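Local coordinates for cell wall surface anchor family protein (Streptococcus agalactiae, PDB 3PHS) that serves as a minor pilus subunit of this Gram-positive pathogen and, through an Ig-like domain, mediates adhesion to lung epithelial cells, at residues T135-L141 with H193-L199. Sequence-based numbering, arbitrary orientation.
Sequences TGELDLL and HIRISGL
Leu138 is fixed through its backbone to Ile196, its N reaching Ile196 O at 2.9 Å and its O taking Ile196 N in return, in an antiparallel pairing between strands 135-141 and 193-199. With CG anti to the backbone N (chi1 165°), its side chain runs alongside that of Ile196, CD2 to CD1 at 4.2 Å, while its CB meets Leu199 CD1. Leu140 and Ile194, the next hydrogen-bonded pair, repeat the arrangement, and Phe158 and Leu160 of strand 157-162 pack on this apolar face from the other sheet of the domain.

On the opposite face His193, which with Leu138 buries most here, points ND1 almost straight at Asp139 OD1, 2.7 Å away; the oxygen sits in the ring plane, approached from the syn side of the carboxylate. Arg195 NH2 stands 3.4 Å above the centre of the ring, and on the opposite face Leu141 CB makes a CH-pi contact. The second carboxylate oxygen, Asp139 OD2, forms a salt bridge with Arg195 NE at 3.0 Å, though as a hydrogen bond it is bent and weak.

A beta bulge between Gly136 and Leu138 sets Ser197 and Gly198, the latter at positive phi, against the single residue Glu137. There a water joins Thr135 OG1 to Gly198 N.

The pairing thus joins two strands of the prealbumin-like domain around a greasy inner face and a charged outer one, where Asp139 fixes ND1 as a donor and the ring's rotation; its carboxylate would tend to stabilise a protonated His193, the stacked guanidinium to oppose it, leaving the balance undecided.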
loop_
_atom_site.group_PDB
_atom_site.type_symbol
_atom_site.label_atom_id
_atom_site.label_comp_id
_atom_site.label_asym_id
_atom_site.label_seq_id
_atom_site.Cartn_x
_atom_site.Cartn_y
_atom_site.Cartn_z
ATOM N N THR A 135 -4.022 8.409 7.612
ATOM C CA THR A 135 -4.432 8.677 6.216
ATOM C C THR A 135 -4.316 10.146 5.816
ATOM O O THR A 135 -4.260 11.027 6.657
ATOM C CB THR A 135 -5.870 8.187 5.922
ATOM O OG1 THR A 135 -6.822 8.911 6.734
ATOM C CG2 THR A 135 -5.992 6.668 6.160
ATOM N N GLY A 136 -4.264 10.390 4.514
ATOM C CA GLY A 136 -4.473 11.735 3.985
ATOM C C GLY A 136 -5.249 11.593 2.695
ATOM O O GLY A 136 -5.719 10.515 2.369
ATOM N N GLU A 137 -5.333 12.677 1.936
ATOM C CA GLU A 137 -6.282 12.747 0.840
ATOM C C GLU A 137 -5.606 13.185 -0.459
ATOM O O GLU A 137 -4.588 13.872 -0.460
ATOM C CB GLU A 137 -7.426 13.701 1.254
ATOM C CG GLU A 137 -8.167 14.447 0.157
ATOM C CD GLU A 137 -9.067 15.549 0.716
ATOM O OE1 GLU A 137 -9.897 15.257 1.607
ATOM O OE2 GLU A 137 -8.930 16.715 0.276
ATOM N N LEU A 138 -6.198 12.752 -1.565
ATOM C CA LEU A 138 -5.777 13.164 -2.893
ATOM C C LEU A 138 -6.856 14.078 -3.439
ATOM O O LEU A 138 -8.038 13.764 -3.321
ATOM C CB LEU A 138 -5.679 11.938 -3.796
ATOM C CG LEU A 138 -5.584 12.142 -5.307
ATOM C CD1 LEU A 138 -4.282 12.901 -5.628
ATOM C CD2 LEU A 138 -5.624 10.778 -6.002
ATOM N N ASP A 139 -6.459 15.204 -4.036
ATOM C CA ASP A 139 -7.395 15.994 -4.828
ATOM C C ASP A 139 -6.826 16.219 -6.231
ATOM O O ASP A 139 -5.916 17.030 -6.421
ATOM C CB ASP A 139 -7.729 17.329 -4.164
ATOM C CG ASP A 139 -8.923 18.017 -4.808
ATOM O OD1 ASP A 139 -9.304 17.647 -5.946
ATOM O OD2 ASP A 139 -9.487 18.928 -4.180
ATOM N N LEU A 140 -7.371 15.479 -7.185
ATOM C CA LEU A 140 -6.963 15.564 -8.574
ATOM C C LEU A 140 -7.870 16.529 -9.317
ATOM O O LEU A 140 -9.095 16.407 -9.260
ATOM C CB LEU A 140 -7.010 14.191 -9.238
ATOM C CG LEU A 140 -6.858 14.071 -10.766
ATOM C CD1 LEU A 140 -5.531 14.662 -11.245
ATOM C CD2 LEU A 140 -6.997 12.606 -11.202
ATOM N N LEU A 141 -7.242 17.478 -10.007
ATOM C CA LEU A 141 -7.936 18.306 -10.971
ATOM C C LEU A 141 -7.467 17.884 -12.361
ATOM O O LEU A 141 -6.267 17.863 -12.640
ATOM C CB LEU A 141 -7.632 19.792 -10.722
ATOM C CG LEU A 141 -8.027 20.747 -11.865
ATOM C CD1 LEU A 141 -9.539 20.760 -12.099
ATOM C CD2 LEU A 141 -7.485 22.157 -11.659
ATOM N N HIS A 193 -12.798 17.224 -10.936
ATOM C CA HIS A 193 -12.135 16.677 -9.736
ATOM C C HIS A 193 -12.428 15.199 -9.446
ATOM O O HIS A 193 -13.522 14.698 -9.712
ATOM C CB HIS A 193 -12.474 17.521 -8.492
ATOM C CG HIS A 193 -11.793 18.855 -8.456
ATOM N ND1 HIS A 193 -10.651 19.089 -7.722
ATOM C CD2 HIS A 193 -12.091 20.025 -9.067
ATOM C CE1 HIS A 193 -10.268 20.345 -7.886
ATOM N NE2 HIS A 193 -11.133 20.938 -8.690
ATOM N N ILE A 194 -11.403 14.515 -8.939
ATOM C CA ILE A 194 -11.532 13.247 -8.232
ATOM C C ILE A 194 -10.919 13.547 -6.863
ATOM O O ILE A 194 -9.748 13.941 -6.781
ATOM C CB ILE A 194 -10.761 12.102 -8.942
ATOM C CG1 ILE A 194 -11.448 11.738 -10.258
ATOM C CG2 ILE A 194 -10.638 10.853 -8.022
ATOM C CD1 ILE A 194 -10.661 10.783 -11.133
ATOM N N ARG A 195 -11.703 13.388 -5.795
ATOM C CA ARG A 195 -11.178 13.531 -4.428
ATOM C C ARG A 195 -11.316 12.209 -3.692
ATOM O O ARG A 195 -12.380 11.583 -3.723
ATOM C CB ARG A 195 -11.903 14.624 -3.646
ATOM C CG ARG A 195 -11.740 16.023 -4.222
ATOM C CD ARG A 195 -12.570 17.043 -3.456
ATOM N NE ARG A 195 -12.422 18.400 -4.006
ATOM C CZ ARG A 195 -13.157 18.897 -5.000
ATOM N NH1 ARG A 195 -14.100 18.153 -5.575
ATOM N NH2 ARG A 195 -12.949 20.143 -5.420
ATOM N N ILE A 196 -10.232 11.763 -3.067
ATOM C CA ILE A 196 -10.237 10.467 -2.371
ATOM C C ILE A 196 -9.584 10.703 -1.007
ATOM O O ILE A 196 -8.447 11.106 -0.950
ATOM C CB ILE A 196 -9.446 9.371 -3.143
ATOM C CG1 ILE A 196 -9.971 9.178 -4.588
ATOM C CG2 ILE A 196 -9.522 8.024 -2.396
ATOM C CD1 ILE A 196 -9.000 8.398 -5.500
ATOM N N SER A 197 -10.304 10.464 0.084
ATOM C CA SER A 197 -9.669 10.576 1.403
ATOM C C SER A 197 -9.488 9.160 1.962
ATOM O O SER A 197 -9.871 8.189 1.322
ATOM C CB SER A 197 -10.485 11.464 2.337
ATOM O OG SER A 197 -11.783 10.937 2.480
ATOM N N GLY A 198 -8.874 9.051 3.131
ATOM C CA GLY A 198 -8.718 7.754 3.781
ATOM C C GLY A 198 -7.653 6.894 3.105
ATOM O O GLY A 198 -7.732 5.659 3.158
ATOM N N LEU A 199 -6.679 7.532 2.448
ATOM C CA LEU A 199 -5.534 6.806 1.876
ATOM C C LEU A 199 -4.386 6.806 2.875
ATOM O O LEU A 199 -3.931 7.858 3.313
ATOM C CB LEU A 199 -5.060 7.423 0.549
ATOM C CG LEU A 199 -6.076 7.299 -0.610
ATOM C CD1 LEU A 199 -5.790 8.322 -1.701
ATOM C CD2 LEU A 199 -6.118 5.889 -1.182
HETATM O O HOH W 1 -7.644 10.937 4.884
#